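Local coordinates for type IV secretion system protein DotB (Yersinia pseudotuberculosis IP 31758, PDB 6GEF) that probably hydrolyses ATP as a hexameric AAA+ ATPase to power a type IVb secretion system, at residues 295-300 with 321-326. Numbering follows the deposited sequence.
Sequences AVMRRL and RFIMAQ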
ATOM      1  N   ALA A 295      -2.255  -1.778 -39.358  1.00 68.77           N
ATOM      2  CA  ALA A 295      -1.713  -1.232 -38.118  1.00 68.74           C
ATOM      3  C   ALA A 295      -2.707  -1.364 -36.980  1.00 66.28           C
ATOM      4  O   ALA A 295      -2.302  -1.516 -35.821  1.00 67.86           O
ATOM      5  CB  ALA A 295      -1.304   0.239 -38.322  1.00 70.26           C
ATOM      6  N   VAL A 296      -4.008  -1.291 -37.280  1.00 63.41           N
ATOM      7  CA  VAL A 296      -5.022  -1.439 -36.243  1.00 63.66           C
ATOM      8  C   VAL A 296      -5.032  -2.855 -35.736  1.00 63.33           C
ATOM      9  O   VAL A 296      -5.125  -3.132 -34.518  1.00 63.81           O
ATOM     10  CB  VAL A 296      -6.379  -0.916 -36.701  1.00 66.83           C
ATOM     11  CG1 VAL A 296      -6.269  -0.381 -38.109  1.00 70.09           C
ATOM     12  CG2 VAL A 296      -7.427  -1.981 -36.571  1.00 67.08           C
ATOM     13  N   MET A 297      -5.054  -3.828 -36.635  1.00 65.87           N
ATOM     14  CA  MET A 297      -4.919  -5.230 -36.247  1.00 66.18           C
ATOM     15  C   MET A 297      -3.703  -5.430 -35.357  1.00 65.65           C
ATOM     16  O   MET A 297      -3.803  -5.900 -34.221  1.00 64.78           O
ATOM     17  CB  MET A 297      -4.843  -6.115 -37.482  1.00 71.39           C
ATOM     18  CG  MET A 297      -5.888  -7.228 -37.517  1.00 75.18           C
ATOM     19  SD  MET A 297      -7.555  -6.609 -37.552  1.00 73.19           S
ATOM     20  CE  MET A 297      -8.409  -8.217 -37.800  1.00 80.14           C
ATOM     21  N   ARG A 298      -2.517  -5.084 -35.855  1.00 70.59           N
ATOM     22  CA  ARG A 298      -1.309  -5.143 -35.051  1.00 73.38           C
ATOM     23  C   ARG A 298      -1.514  -4.533 -33.630  1.00 69.06           C
ATOM     24  O   ARG A 298      -1.182  -5.156 -32.644  1.00 67.44           O
ATOM     25  CB  ARG A 298      -0.180  -4.360 -35.754  1.00 81.91           C
ATOM     26  CG  ARG A 298       0.528  -5.096 -36.826  1.00 87.58           C
ATOM     27  CD  ARG A 298       1.225  -6.325 -36.248  1.00 91.28           C
ATOM     28  NE  ARG A 298       2.672  -6.305 -36.324  1.00 94.84           N
ATOM     29  CZ  ARG A 298       3.373  -6.161 -37.441  1.00100.96           C
ATOM     30  NH1 ARG A 298       2.754  -5.894 -38.610  1.00100.17           N
ATOM     31  NH2 ARG A 298       4.718  -6.256 -37.381  1.00105.13           N
ATOM     32  N   ARG A 299      -2.131  -3.351 -33.585  1.00 63.72           N
ATOM     33  CA  ARG A 299      -2.179  -2.623 -32.356  1.00 59.85           C
ATOM     34  C   ARG A 299      -3.094  -3.317 -31.359  1.00 59.20           C
ATOM     35  O   ARG A 299      -2.767  -3.467 -30.168  1.00 58.14           O
ATOM     36  CB  ARG A 299      -2.644  -1.173 -32.612  1.00 58.13           C
ATOM     37  CG  ARG A 299      -3.021  -0.389 -31.345  1.00 57.97           C
ATOM     38  CD  ARG A 299      -2.247   0.911 -31.253  1.00 61.00           C
ATOM     39  NE  ARG A 299      -2.228   1.444 -29.916  1.00 66.62           N
ATOM     40  CZ  ARG A 299      -3.179   2.184 -29.359  1.00 70.67           C
ATOM     41  NH1 ARG A 299      -4.302   2.455 -30.046  1.00 75.42           N
ATOM     42  NH2 ARG A 299      -3.028   2.627 -28.110  1.00 69.80           N
ATOM     43  N   LEU A 300      -4.288  -3.697 -31.795  1.00 58.49           N
ATOM     44  CA  LEU A 300      -5.201  -4.422 -30.918  1.00 58.13           C
ATOM     45  C   LEU A 300      -4.589  -5.729 -30.472  1.00 60.36           C
ATOM     46  O   LEU A 300      -4.720  -6.114 -29.296  1.00 63.10           O
ATOM     47  CB  LEU A 300      -6.542  -4.648 -31.619  1.00 58.49           C
ATOM     48  CG  LEU A 300      -7.335  -3.414 -32.035  1.00 56.80           C
ATOM     49  CD1 LEU A 300      -8.625  -3.857 -32.682  1.00 59.10           C
ATOM     50  CD2 LEU A 300      -7.506  -2.490 -30.835  1.00 55.48           C
ATOM     51  N   ARG A 321     -16.186  -6.467 -38.130  1.00 70.58           N
ATOM     52  CA  ARG A 321     -16.985  -6.467 -39.340  1.00 70.14           C
ATOM     53  C   ARG A 321     -16.473  -5.532 -40.426  1.00 66.42           C
ATOM     54  O   ARG A 321     -16.868  -5.673 -41.590  1.00 62.27           O
ATOM     55  CB  ARG A 321     -18.451  -6.130 -39.009  1.00 72.35           C
ATOM     56  CG  ARG A 321     -19.334  -7.353 -38.806  1.00 77.15           C
ATOM     57  CD  ARG A 321     -18.916  -8.511 -39.711  1.00 84.35           C
ATOM     58  NE  ARG A 321     -20.049  -9.136 -40.380  1.00 93.96           N
ATOM     59  CZ  ARG A 321     -20.450  -8.808 -41.607  1.00 98.32           C
ATOM     60  NH1 ARG A 321     -19.812  -7.856 -42.309  1.00 97.10           N
ATOM     61  NH2 ARG A 321     -21.494  -9.439 -42.156  1.00 95.50           N
ATOM     62  N   PHE A 322     -15.597  -4.593 -40.078  1.00 64.56           N
ATOM     63  CA  PHE A 322     -15.258  -3.499 -40.978  1.00 64.06           C
ATOM     64  C   PHE A 322     -14.255  -2.556 -40.307  1.00 60.14           C
ATOM     65  O   PHE A 322     -14.446  -2.156 -39.153  1.00 57.79           O
ATOM     66  CB  PHE A 322     -16.520  -2.688 -41.364  1.00 65.32           C
ATOM     67  CG  PHE A 322     -16.307  -1.777 -42.520  1.00 66.99           C
ATOM     68  CD1 PHE A 322     -15.650  -0.591 -42.332  1.00 65.84           C
ATOM     69  CD2 PHE A 322     -16.783  -2.084 -43.797  1.00 68.75           C
ATOM     70  CE1 PHE A 322     -15.450   0.292 -43.387  1.00 65.13           C
ATOM     71  CE2 PHE A 322     -16.587  -1.205 -44.838  1.00 69.33           C
ATOM     72  CZ  PHE A 322     -15.918  -0.025 -44.627  1.00 68.88           C
ATOM     73  N   ILE A 323     -13.208  -2.183 -41.048  1.00 63.64           N
ATOM     74  CA  ILE A 323     -12.125  -1.382 -40.510  1.00 64.18           C
ATOM     75  C   ILE A 323     -11.884  -0.227 -41.471  1.00 65.28           C
ATOM     76  O   ILE A 323     -11.506  -0.440 -42.629  1.00 65.93           O
ATOM     77  CB  ILE A 323     -10.828  -2.198 -40.301  1.00 66.53           C
ATOM     78  CG1 ILE A 323     -11.056  -3.321 -39.294  1.00 67.86           C
ATOM     79  CG2 ILE A 323      -9.673  -1.281 -39.931  1.00 66.02           C
ATOM     80  CD1 ILE A 323      -9.857  -3.669 -38.431  1.00 68.00           C
ATOM     81  N   MET A 324     -12.080   1.003 -40.981  1.00 64.67           N
ATOM     82  CA  MET A 324     -11.719   2.213 -41.706  1.00 63.25           C
ATOM     83  C   MET A 324     -10.607   2.926 -40.955  1.00 63.97           C
ATOM     84  O   MET A 324     -10.751   3.286 -39.805  1.00 69.49           O
ATOM     85  CB  MET A 324     -12.933   3.128 -41.820  1.00 62.97           C
ATOM     86  CG  MET A 324     -12.752   4.273 -42.814  1.00 62.92           C
ATOM     87  SD  MET A 324     -14.245   5.230 -43.059  1.00 62.55           S
ATOM     88  CE  MET A 324     -14.960   4.380 -44.455  1.00 64.50           C
ATOM     89  N   ALA A 325      -9.469   3.088 -41.627  1.00 63.93           N
ATOM     90  CA  ALA A 325      -8.536   4.183 -41.327  1.00 63.22           C
ATOM     91  C   ALA A 325      -8.819   5.376 -42.225  1.00 59.41           C
ATOM     92  O   ALA A 325      -9.127   5.219 -43.393  1.00 58.82           O
ATOM     93  CB  ALA A 325      -7.094   3.723 -41.523  1.00 64.90           C
ATOM     94  N   GLN A 326      -8.729   6.563 -41.643  1.00 58.27           N
ATOM     95  CA  GLN A 326      -8.872   7.816 -42.378  1.00 55.57           C
ATOM     96  C   GLN A 326      -7.857   8.811 -41.934  1.00 52.66           C
ATOM     97  O   GLN A 326      -7.487   8.857 -40.764  1.00 49.92           O
ATOM     98  CB  GLN A 326     -10.268   8.410 -42.192  1.00 56.99           C
ATOM     99  CG  GLN A 326     -10.692   8.515 -40.721  1.00 56.37           C
ATOM    100  CD  GLN A 326     -12.159   8.825 -40.580  1.00 56.27           C
ATOM    101  OE1 GLN A 326     -12.939   8.637 -41.516  1.00 60.32           O
ATOM    102  NE2 GLN A 326     -12.551   9.247 -39.411  1.00 55.28           N
TER
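Val-296 and Ile-323 reach toward each other tip to tip, and their meeting shows how a helix and one strand of a sheet can be joined through a handful of apolar side chains. The valine, on helix 293-302, brings CG2 to 3.5 Å from CD1 of Ile-323, on strand 320-330. Its other branch, CG1, lies 4.0 Å from Ile-323 CG2, so the two methyls of the valine meet both ends of the forked isoleucine. That fork is set by chi1 of -62°, which holds CG1 anti to the carbonyl carbon and CG2 anti to the backbone N. Met-297 arrives differently: its CB does not point at the strand, but the chain bends at chi2 (62°) and carries SD to within 3.8 Å of Ile-323 CD1. The thioether thus crosses the isoleucine at a slant, and CD1 meets both valine methyl and sulfur.

Met-181 of the parallel neighbouring strand 179-183 touches both Val-296 and Ile-323, and Phe-345 packs against Met-297, extending the apolar layer. The contact joins helix to central sheet in the P-loop NTPase fold, with Val-296 close to, but not touching, the probable Walker A loop. No hydrogen bond links the two segments; all three touching residues are buried, so their cohesion here rests on dispersion and the exclusion of water.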